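PDB 3EZX: monomethylamine corrinoid protein 1 from Methanosarcina barkeri, which carries a methyl group from MtmB to MtbA in methanogenesis from methylamine, binding a corrinoid cofactor for the purpose. Local coordinates for residues 136-139 with 140-144; 168-172 with 173-177; 113-116 with 117-120. One frame throughout, in Å; residues are numbered along the deposited sequence.

Contact 1. Residues 136-139 with 140-144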
ATOM      1  N   VAL A 136     -12.036   8.008 -12.043  1.00 35.65           N
ATOM      2  CA  VAL A 136     -13.014   9.086 -12.097  1.00 39.10           C
ATOM      3  C   VAL A 136     -14.400   8.495 -12.329  1.00 36.64           C
ATOM      4  O   VAL A 136     -15.380   8.948 -11.747  1.00 41.26           O
ATOM      5  CB  VAL A 136     -12.706  10.079 -13.236  1.00 35.07           C
ATOM      6  CG1 VAL A 136     -13.796  11.132 -13.319  1.00 47.21           C
ATOM      7  CG2 VAL A 136     -11.367  10.741 -12.996  1.00 45.42           C
ATOM      8  N   GLU A 137     -14.478   7.480 -13.184  1.00 40.63           N
ATOM      9  CA  GLU A 137     -15.755   6.841 -13.468  1.00 46.36           C
ATOM     10  C   GLU A 137     -16.279   6.149 -12.219  1.00 43.02           C
ATOM     11  O   GLU A 137     -17.483   6.152 -11.955  1.00 42.64           O
ATOM     12  CB  GLU A 137     -15.613   5.831 -14.613  1.00 37.71           C
ATOM     13  CG  GLU A 137     -15.745   6.457 -15.994  1.00 61.15           C
ATOM     14  CD  GLU A 137     -15.550   5.461 -17.125  1.00 70.03           C
ATOM     15  OE1 GLU A 137     -16.081   4.333 -17.029  1.00 79.55           O
ATOM     16  OE2 GLU A 137     -14.876   5.813 -18.117  1.00 64.34           O
ATOM     17  N   GLU A 138     -15.367   5.566 -11.449  1.00 37.28           N
ATOM     18  CA  GLU A 138     -15.739   4.867 -10.226  1.00 38.90           C
ATOM     19  C   GLU A 138     -16.242   5.874  -9.198  1.00 41.28           C
ATOM     20  O   GLU A 138     -17.226   5.623  -8.499  1.00 36.05           O
ATOM     21  CB  GLU A 138     -14.532   4.114  -9.667  1.00 39.85           C
ATOM     22  CG  GLU A 138     -14.874   3.055  -8.630  1.00 49.12           C
ATOM     23  CD  GLU A 138     -15.781   1.973  -9.187  1.00 53.69           C
ATOM     24  OE1 GLU A 138     -15.630   1.629 -10.378  1.00 42.06           O
ATOM     25  OE2 GLU A 138     -16.637   1.456  -8.434  1.00 57.13           O
ATOM     26  N   ALA A 139     -15.566   7.018  -9.118  1.00 40.10           N
ATOM     27  CA  ALA A 139     -15.941   8.066  -8.175  1.00 46.67           C
ATOM     28  C   ALA A 139     -17.303   8.663  -8.524  1.00 49.01           C
ATOM     29  O   ALA A 139     -18.065   9.050  -7.639  1.00 50.90           O
ATOM     30  CB  ALA A 139     -14.881   9.160  -8.159  1.00 45.01           C
ATOM     31  N   ALA A 140     -17.598   8.735  -9.820  1.00 46.58           N
ATOM     32  CA  ALA A 140     -18.862   9.281 -10.302  1.00 46.96           C
ATOM     33  C   ALA A 140     -20.037   8.408  -9.877  1.00 48.61           C
ATOM     34  O   ALA A 140     -21.066   8.914  -9.436  1.00 58.35           O
ATOM     35  CB  ALA A 140     -18.829   9.409 -11.824  1.00 49.90           C
ATOM     36  N   LYS A 141     -19.880   7.094 -10.017  1.00 53.79           N
ATOM     37  CA  LYS A 141     -20.928   6.147  -9.646  1.00 59.00           C
ATOM     38  C   LYS A 141     -21.275   6.293  -8.171  1.00 62.66           C
ATOM     39  O   LYS A 141     -22.369   5.930  -7.745  1.00 66.78           O
ATOM     40  CB  LYS A 141     -20.468   4.705  -9.903  1.00 55.61           C
ATOM     41  CG  LYS A 141     -20.016   4.413 -11.328  1.00 65.38           C
ATOM     42  CD  LYS A 141     -19.423   3.012 -11.437  1.00 65.01           C
ATOM     43  CE  LYS A 141     -18.782   2.777 -12.799  1.00 77.05           C
ATOM     44  NZ  LYS A 141     -18.060   1.472 -12.864  1.00 79.15           N
ATOM     45  N   HIS A 142     -20.334   6.821  -7.394  1.00 61.10           N
ATOM     46  CA  HIS A 142     -20.535   6.996  -5.959  1.00 56.97           C
ATOM     47  C   HIS A 142     -20.587   8.464  -5.545  1.00 53.14           C
ATOM     48  O   HIS A 142     -20.281   8.808  -4.403  1.00 60.70           O
ATOM     49  CB  HIS A 142     -19.415   6.281  -5.194  1.00 53.16           C
ATOM     50  CG  HIS A 142     -19.439   4.791  -5.343  1.00 55.18           C
ATOM     51  ND1 HIS A 142     -20.405   4.001  -4.761  1.00 52.93           N
ATOM     52  CD2 HIS A 142     -18.624   3.949  -6.022  1.00 63.11           C
ATOM     53  CE1 HIS A 142     -20.185   2.735  -5.073  1.00 51.35           C
ATOM     54  NE2 HIS A 142     -19.111   2.678  -5.838  1.00 58.87           N
ATOM     55  N   LYS A 143     -20.981   9.329  -6.470  1.00 45.23           N
ATOM     56  CA  LYS A 143     -21.061  10.754  -6.178  1.00 54.83           C
ATOM     57  C   LYS A 143     -22.100  11.039  -5.103  1.00 57.64           C
ATOM     58  O   LYS A 143     -23.213  10.511  -5.141  1.00 52.45           O
ATOM     59  CB  LYS A 143     -21.410  11.539  -7.445  1.00 56.39           C
ATOM     60  CG  LYS A 143     -21.357  13.053  -7.275  1.00 51.43           C
ATOM     61  CD  LYS A 143     -21.651  13.754  -8.594  1.00 48.86           C
ATOM     62  CE  LYS A 143     -21.381  15.247  -8.508  1.00 61.20           C
ATOM     63  NZ  LYS A 143     -21.601  15.922  -9.817  1.00 69.39           N
ATOM     64  N   GLY A 144     -21.723  11.877  -4.140  1.00 58.78           N
ATOM     65  CA  GLY A 144     -22.640  12.236  -3.076  1.00 61.52           C
ATOM     66  C   GLY A 144     -22.449  11.489  -1.773  1.00 60.26           C
ATOM     67  O   GLY A 144     -22.835  11.983  -0.713  1.00 56.25           O
TER

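Contact 2. Residues 168-172 with 173-177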
ATOM      1  N   ARG A 168      -8.582  16.023 -13.480  1.00 56.46           N
ATOM      2  CA  ARG A 168      -9.763  15.468 -14.134  1.00 56.77           C
ATOM      3  C   ARG A 168     -10.956  15.389 -13.196  1.00 54.92           C
ATOM      4  O   ARG A 168     -12.100  15.395 -13.643  1.00 60.26           O
ATOM      5  CB  ARG A 168      -9.470  14.075 -14.707  1.00 60.75           C
ATOM      6  CG  ARG A 168      -8.361  14.046 -15.751  1.00 68.01           C
ATOM      7  CD  ARG A 168      -8.542  15.139 -16.799  1.00 88.53           C
ATOM      8  NE  ARG A 168      -7.352  15.985 -16.912  1.00 91.40           N
ATOM      9  CZ  ARG A 168      -7.278  17.088 -17.654  1.00 91.40           C
ATOM     10  NH1 ARG A 168      -8.329  17.492 -18.357  1.00 91.40           N
ATOM     11  NH2 ARG A 168      -6.151  17.789 -17.692  1.00 91.40           N
ATOM     12  N   LEU A 169     -10.694  15.313 -11.896  1.00 54.35           N
ATOM     13  CA  LEU A 169     -11.777  15.245 -10.924  1.00 58.07           C
ATOM     14  C   LEU A 169     -12.468  16.599 -10.848  1.00 61.61           C
ATOM     15  O   LEU A 169     -13.665  16.679 -10.566  1.00 57.82           O
ATOM     16  CB  LEU A 169     -11.247  14.855  -9.541  1.00 53.89           C
ATOM     17  CG  LEU A 169     -10.630  13.465  -9.374  1.00 57.92           C
ATOM     18  CD1 LEU A 169     -10.310  13.233  -7.905  1.00 60.53           C
ATOM     19  CD2 LEU A 169     -11.598  12.401  -9.875  1.00 67.97           C
ATOM     20  N   ASN A 170     -11.704  17.658 -11.099  1.00 62.75           N
ATOM     21  CA  ASN A 170     -12.235  19.015 -11.068  1.00 69.15           C
ATOM     22  C   ASN A 170     -12.977  19.338 -12.361  1.00 68.03           C
ATOM     23  O   ASN A 170     -14.063  19.914 -12.330  1.00 67.61           O
ATOM     24  CB  ASN A 170     -11.099  20.011 -10.833  1.00 72.99           C
ATOM     25  CG  ASN A 170     -10.615  20.003  -9.395  1.00 79.80           C
ATOM     26  OD1 ASN A 170     -10.606  18.962  -8.743  1.00 87.66           O
ATOM     27  ND2 ASN A 170     -10.201  21.162  -8.899  1.00 76.11           N
ATOM     28  N   GLU A 171     -12.392  18.958 -13.493  1.00 70.89           N
ATOM     29  CA  GLU A 171     -13.015  19.188 -14.793  1.00 68.83           C
ATOM     30  C   GLU A 171     -14.404  18.563 -14.788  1.00 69.31           C
ATOM     31  O   GLU A 171     -15.288  18.974 -15.539  1.00 72.38           O
ATOM     32  CB  GLU A 171     -12.187  18.543 -15.904  1.00 76.23           C
ATOM     33  CG  GLU A 171     -12.864  18.575 -17.266  1.00 83.18           C
ATOM     34  CD  GLU A 171     -12.234  17.619 -18.259  1.00 91.40           C
ATOM     35  OE1 GLU A 171     -11.039  17.788 -18.585  1.00 90.77           O
ATOM     36  OE2 GLU A 171     -12.940  16.694 -18.716  1.00 91.40           O
ATOM     37  N   GLU A 172     -14.580  17.556 -13.939  1.00 61.29           N
ATOM     38  CA  GLU A 172     -15.850  16.859 -13.825  1.00 57.24           C
ATOM     39  C   GLU A 172     -16.544  17.266 -12.539  1.00 53.71           C
ATOM     40  O   GLU A 172     -17.435  16.567 -12.057  1.00 55.07           O
ATOM     41  CB  GLU A 172     -15.623  15.348 -13.840  1.00 59.86           C
ATOM     42  CG  GLU A 172     -15.019  14.832 -15.136  1.00 65.52           C
ATOM     43  CD  GLU A 172     -15.952  15.000 -16.321  1.00 69.52           C
ATOM     44  OE1 GLU A 172     -17.039  14.384 -16.311  1.00 70.35           O
ATOM     45  OE2 GLU A 172     -15.597  15.747 -17.260  1.00 75.04           O
ATOM     46  N   LYS A 173     -16.124  18.403 -11.993  1.00 54.89           N
ATOM     47  CA  LYS A 173     -16.693  18.937 -10.760  1.00 63.14           C
ATOM     48  C   LYS A 173     -17.176  17.794  -9.875  1.00 59.81           C
ATOM     49  O   LYS A 173     -18.362  17.677  -9.572  1.00 61.67           O
ATOM     50  CB  LYS A 173     -17.847  19.890 -11.095  1.00 65.92           C
ATOM     51  CG  LYS A 173     -17.456  20.985 -12.088  1.00 69.23           C
ATOM     52  CD  LYS A 173     -18.558  22.019 -12.277  1.00 85.39           C
ATOM     53  CE  LYS A 173     -18.116  23.119 -13.238  1.00 89.17           C
ATOM     54  NZ  LYS A 173     -19.110  24.227 -13.333  1.00 91.40           N
ATOM     55  N   LEU A 174     -16.230  16.952  -9.471  1.00 63.88           N
ATOM     56  CA  LEU A 174     -16.512  15.786  -8.642  1.00 54.32           C
ATOM     57  C   LEU A 174     -15.625  15.825  -7.395  1.00 49.33           C
ATOM     58  O   LEU A 174     -15.903  15.170  -6.386  1.00 35.21           O
ATOM     59  CB  LEU A 174     -16.219  14.525  -9.457  1.00 47.98           C
ATOM     60  CG  LEU A 174     -16.918  13.218  -9.093  1.00 60.94           C
ATOM     61  CD1 LEU A 174     -18.417  13.397  -9.209  1.00 56.92           C
ATOM     62  CD2 LEU A 174     -16.447  12.114 -10.028  1.00 68.87           C
ATOM     63  N   ARG A 175     -14.560  16.613  -7.489  1.00 51.23           N
ATOM     64  CA  ARG A 175     -13.574  16.787  -6.427  1.00 55.50           C
ATOM     65  C   ARG A 175     -14.112  16.965  -5.009  1.00 57.65           C
ATOM     66  O   ARG A 175     -14.143  16.024  -4.221  1.00 68.73           O
ATOM     67  CB  ARG A 175     -12.676  17.980  -6.763  1.00 57.26           C
ATOM     68  CG  ARG A 175     -11.619  18.284  -5.714  1.00 55.39           C
ATOM     69  CD  ARG A 175     -10.588  17.174  -5.632  1.00 57.93           C
ATOM     70  NE  ARG A 175      -9.569  17.461  -4.629  1.00 58.74           N
ATOM     71  CZ  ARG A 175      -9.749  17.342  -3.318  1.00 56.73           C
ATOM     72  NH1 ARG A 175     -10.914  16.932  -2.830  1.00 29.82           N
ATOM     73  NH2 ARG A 175      -8.759  17.646  -2.492  1.00 61.22           N
ATOM     74  N   ASP A 176     -14.519  18.189  -4.698  1.00 54.32           N
ATOM     75  CA  ASP A 176     -15.022  18.549  -3.377  1.00 60.80           C
ATOM     76  C   ASP A 176     -15.961  17.557  -2.691  1.00 55.21           C
ATOM     77  O   ASP A 176     -16.181  17.648  -1.483  1.00 59.82           O
ATOM     78  CB  ASP A 176     -15.680  19.928  -3.454  1.00 68.35           C
ATOM     79  CG  ASP A 176     -14.775  20.963  -4.106  1.00 75.31           C
ATOM     80  OD1 ASP A 176     -13.594  21.064  -3.703  1.00 74.42           O
ATOM     81  OD2 ASP A 176     -15.243  21.675  -5.018  1.00 82.02           O
ATOM     82  N   SER A 177     -16.511  16.610  -3.443  1.00 57.87           N
ATOM     83  CA  SER A 177     -17.409  15.618  -2.857  1.00 56.61           C
ATOM     84  C   SER A 177     -16.650  14.382  -2.366  1.00 57.39           C
ATOM     85  O   SER A 177     -17.225  13.526  -1.691  1.00 60.63           O
ATOM     86  CB  SER A 177     -18.488  15.201  -3.867  1.00 60.26           C
ATOM     87  OG  SER A 177     -17.929  14.537  -4.988  1.00 65.29           O
TER

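Contact 3. Residues 113-116 with 117-120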
ATOM      1  N   THR A 113      -4.918  -1.252   1.473  1.00 40.71           N
ATOM      2  CA  THR A 113      -6.308  -1.651   1.172  1.00 43.74           C
ATOM      3  C   THR A 113      -6.812  -2.619   2.238  1.00 45.63           C
ATOM      4  O   THR A 113      -7.995  -2.618   2.578  1.00 59.68           O
ATOM      5  CB  THR A 113      -6.453  -2.377  -0.230  1.00 38.76           C
ATOM      6  OG1 THR A 113      -5.897  -1.564  -1.276  1.00 36.68           O
ATOM      7  CG2 THR A 113      -7.943  -2.636  -0.537  1.00 15.72           C
ATOM      8  N   THR A 114      -5.914  -3.466   2.735  1.00 44.75           N
ATOM      9  CA  THR A 114      -6.303  -4.434   3.740  1.00 43.59           C
ATOM     10  C   THR A 114      -6.574  -3.700   5.039  1.00 38.93           C
ATOM     11  O   THR A 114      -7.589  -3.935   5.687  1.00 28.23           O
ATOM     12  CB  THR A 114      -5.218  -5.500   3.980  1.00 45.93           C
ATOM     13  OG1 THR A 114      -5.061  -6.310   2.810  1.00 35.87           O
ATOM     14  CG2 THR A 114      -5.599  -6.375   5.155  1.00 42.31           C
ATOM     15  N   MET A 115      -5.675  -2.800   5.423  1.00 24.54           N
ATOM     16  CA  MET A 115      -5.876  -2.063   6.656  1.00 32.90           C
ATOM     17  C   MET A 115      -7.180  -1.296   6.566  1.00 43.76           C
ATOM     18  O   MET A 115      -8.041  -1.422   7.442  1.00 49.00           O
ATOM     19  CB  MET A 115      -4.694  -1.148   6.920  1.00 33.77           C
ATOM     20  CG  MET A 115      -3.432  -1.945   7.166  1.00 52.14           C
ATOM     21  SD  MET A 115      -3.385  -2.841   8.755  1.00 50.81           S
ATOM     22  CE  MET A 115      -4.715  -4.099   8.620  1.00 48.48           C
ATOM     23  N   LEU A 116      -7.330  -0.493   5.518  1.00 42.97           N
ATOM     24  CA  LEU A 116      -8.584   0.205   5.325  1.00 47.68           C
ATOM     25  C   LEU A 116      -9.537  -0.966   5.191  1.00 50.46           C
ATOM     26  O   LEU A 116      -9.185  -1.980   4.594  1.00 61.68           O
ATOM     27  CB  LEU A 116      -8.562   1.004   4.028  1.00 44.61           C
ATOM     28  CG  LEU A 116      -7.729   2.275   4.080  1.00 41.55           C
ATOM     29  CD1 LEU A 116      -7.800   2.972   2.740  1.00 40.08           C
ATOM     30  CD2 LEU A 116      -8.254   3.168   5.185  1.00 33.60           C
ATOM     31  N   GLY A 117     -10.732  -0.849   5.745  1.00 48.48           N
ATOM     32  CA  GLY A 117     -11.654  -1.962   5.655  1.00 51.87           C
ATOM     33  C   GLY A 117     -11.560  -2.714   6.960  1.00 59.20           C
ATOM     34  O   GLY A 117     -12.576  -3.031   7.579  1.00 76.02           O
ATOM     35  N   ALA A 118     -10.332  -3.005   7.382  1.00 48.71           N
ATOM     36  CA  ALA A 118     -10.117  -3.684   8.649  1.00 45.48           C
ATOM     37  C   ALA A 118     -10.369  -2.619   9.707  1.00 51.48           C
ATOM     38  O   ALA A 118     -10.563  -2.920  10.884  1.00 56.28           O
ATOM     39  CB  ALA A 118      -8.691  -4.193   8.742  1.00 46.51           C
ATOM     40  N   ASN A 119     -10.361  -1.366   9.262  1.00 42.63           N
ATOM     41  CA  ASN A 119     -10.606  -0.229  10.133  1.00 46.04           C
ATOM     42  C   ASN A 119     -11.915   0.472   9.786  1.00 49.74           C
ATOM     43  O   ASN A 119     -11.990   1.703   9.747  1.00 46.48           O
ATOM     44  CB  ASN A 119      -9.446   0.759  10.062  1.00 46.13           C
ATOM     45  CG  ASN A 119      -8.272   0.323  10.903  1.00 56.86           C
ATOM     46  OD1 ASN A 119      -8.404   0.114  12.107  1.00 67.95           O
ATOM     47  ND2 ASN A 119      -7.115   0.180  10.276  1.00 73.93           N
ATOM     48  N   GLY A 120     -12.941  -0.333   9.524  1.00 51.47           N
ATOM     49  CA  GLY A 120     -14.258   0.190   9.215  1.00 55.02           C
ATOM     50  C   GLY A 120     -14.474   0.841   7.865  1.00 59.61           C
ATOM     51  O   GLY A 120     -15.138   1.872   7.777  1.00 69.44           O
TER

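Contact 1. Residues 136-139 with 140-144
The last turn of helix 132-141 is held by two ordinary i to i+4 backbone bonds, Ala-140 N to Val-136 O at 2.9 Å and Lys-141 N to Glu-137 O at 3.2 Å, after which the spacing shortens to i+3, with His-142 N reaching Ala-139 O only weakly at 3.2 Å. The side chains of this tapering end gather around Glu-138. Its first torsion places CG opposite the backbone N (chi1 -164°), and a bend at the next bond swings the carboxylate along the helix toward the residues that follow. One oxygen, OE1, forms a weak, long salt bridge of 3.5 Å with Lys-141 NZ, the lysine arriving as an extended chain that passes over the carbonyl oxygen of Glu-137. The other oxygen, OE2, lies in the plane of the His-142 ring at its edge, 3.8 Å from NE2, with the carboxylate and ring planes 47° apart. The same ring presents CD2 to the backbone oxygen of Glu-138 at 3.3 Å, while its ND1 makes a weak hydrogen bond to Glu-145.

In the Rossmann-type domain, helix 132-141 links strand 122-125 to strand 147-152, and the helix and the residue after it rest on neighbouring elements: Glu-138 touches Ile-96 and His-142 touches Leu-94, both of strand 94-99, whereas Val-136 packs on Leu-165 of helix 161-171. Replacing Glu-138 with an alanine is likely to leave the Lys-141 ammonium without its carboxylate mate and the NE2 edge of His-142 without its acidic neighbour. A second acid, Glu-137, keeps its OE1 5.4 Å from Lys-141 NZ, too far for direct pairing, and may add to the negative potential around the lysine.

Contact 2. Residues 168-172 with 173-177
Leu-169 O is gripped by two backbone N-H groups of the chain that follows the helix. Leu-174 N approaches it nearly along the C=O axis at 2.8 Å, while Arg-175 N comes from above the carbonyl plane at 3.2 Å. A third bond, from Lys-173 N to Asn-170 O at 2.6 Å, also arrives well out of its carbonyl plane, as the chain doubles back over the helix end. Lys-173 itself takes left-handed backbone angles, with phi at 30°, and this reverses the direction of the chain.

The 6→1 bond from Leu-174 N to Leu-169 O, the 5→2 bond from Lys-173 N to Asn-170 O and the left-handed Lys-173 make up a Schellman motif, which closes helix 161-171 and starts the loop toward strand 179-183. Hydrophobic residues flank the turn as they often do in this motif: Leu-169 and Leu-174, both buried, turn their side chains to helix 132-141, and Leu-174 CB lies 3.5 Å from Leu-169 O.

Beside the turn the Asn-170 side chain lies along the CB-CG part of Arg-175, and the two side chains run out together from the backbone. Arg-175 has CG opposite its backbone N (chi1 179°), which starts the chain beside Asn-170; a bend at the next bond then directs the guanidinium beyond the turn, where NH2 forms a salt bridge with Asp-198 and a hydrogen bond with Gly-196 O. Further along, Ser-177 OG donates to Leu-174 O at 2.5 Å, tying the start of the loop to its continuation.

Contact 3. Residues 113-116 with 117-120
Thr-114 offers its backbone oxygen to Ala-118, whose N lies at 3.4 Å in a weak hydrogen bond and whose CB touches the same oxygen at 3.3 Å. The threonine hydroxyl looks the other way, its OG1 hydrogen-bonded to Arg-110 O one turn earlier, and the side chain packs on Thr-79 and Leu-82 of helix 61-82.

Met-115 contributes through both backbone and side chain. Its oxygen accepts two bent, weak backbone bonds, from Ala-118 N at 2.8 Å and from Asn-119 N at 2.9 Å, so that one carbonyl takes the N-H groups of two successive residues, the first shared weakly with Thr-114 O. The side chain is folded: CG stands opposite the carbonyl carbon (chi1 -65°), and further bends at the next two bonds bring the methyl CE back over the helix to rest 4.0 Å from Ala-118 CB. Asn-119 places its CB 3.7 Å from Met-115 O, and its side chain goes on to meet Ala-208 of helix 204-213.

The Leu-116 side chain packs on Phe-121, on Ile-123 of strand 122-125 and on Ala-211 of helix 204-213. Its carbonyl is followed by Gly-117 with phi at 98°, a conformation in which a CB would run into Leu-116 O. Past it, Gly-120 N returns weakly to Gly-117 O at 3.3 Å.

These residues form the C-terminal part of helix 107-118 in a beta-alpha-beta unit, strand 94-99 to strand 122-125, of the Rossmann-type B12-binding domain; this helix follows the loop bearing His-105, probably the axial ligand of the corrinoid cobalt, as in relatives.

Three helix ends of one B12-binding domain are compared here, and two of them meet. Contact 1 and contact 2, their centres 10 Å apart, pack directly: Val-136 CG2 lies 3.5 Å from Leu-169 CD2, and Lys-143 CD lies 3.3 Å from Leu-174 CD1, so the ends of helices 132-141 and 161-171 share an apolar seam. Contact 3 stands apart, its centre 20 Å from that of contact 1 and 25 Å from that of contact 2. It is nearer the cofactor than contact 2: the side chain of Leu-116 is about 6 Å from the bound 5-hydroxybenzimidazolylcobamide, against about 13 Å for that of Leu-169.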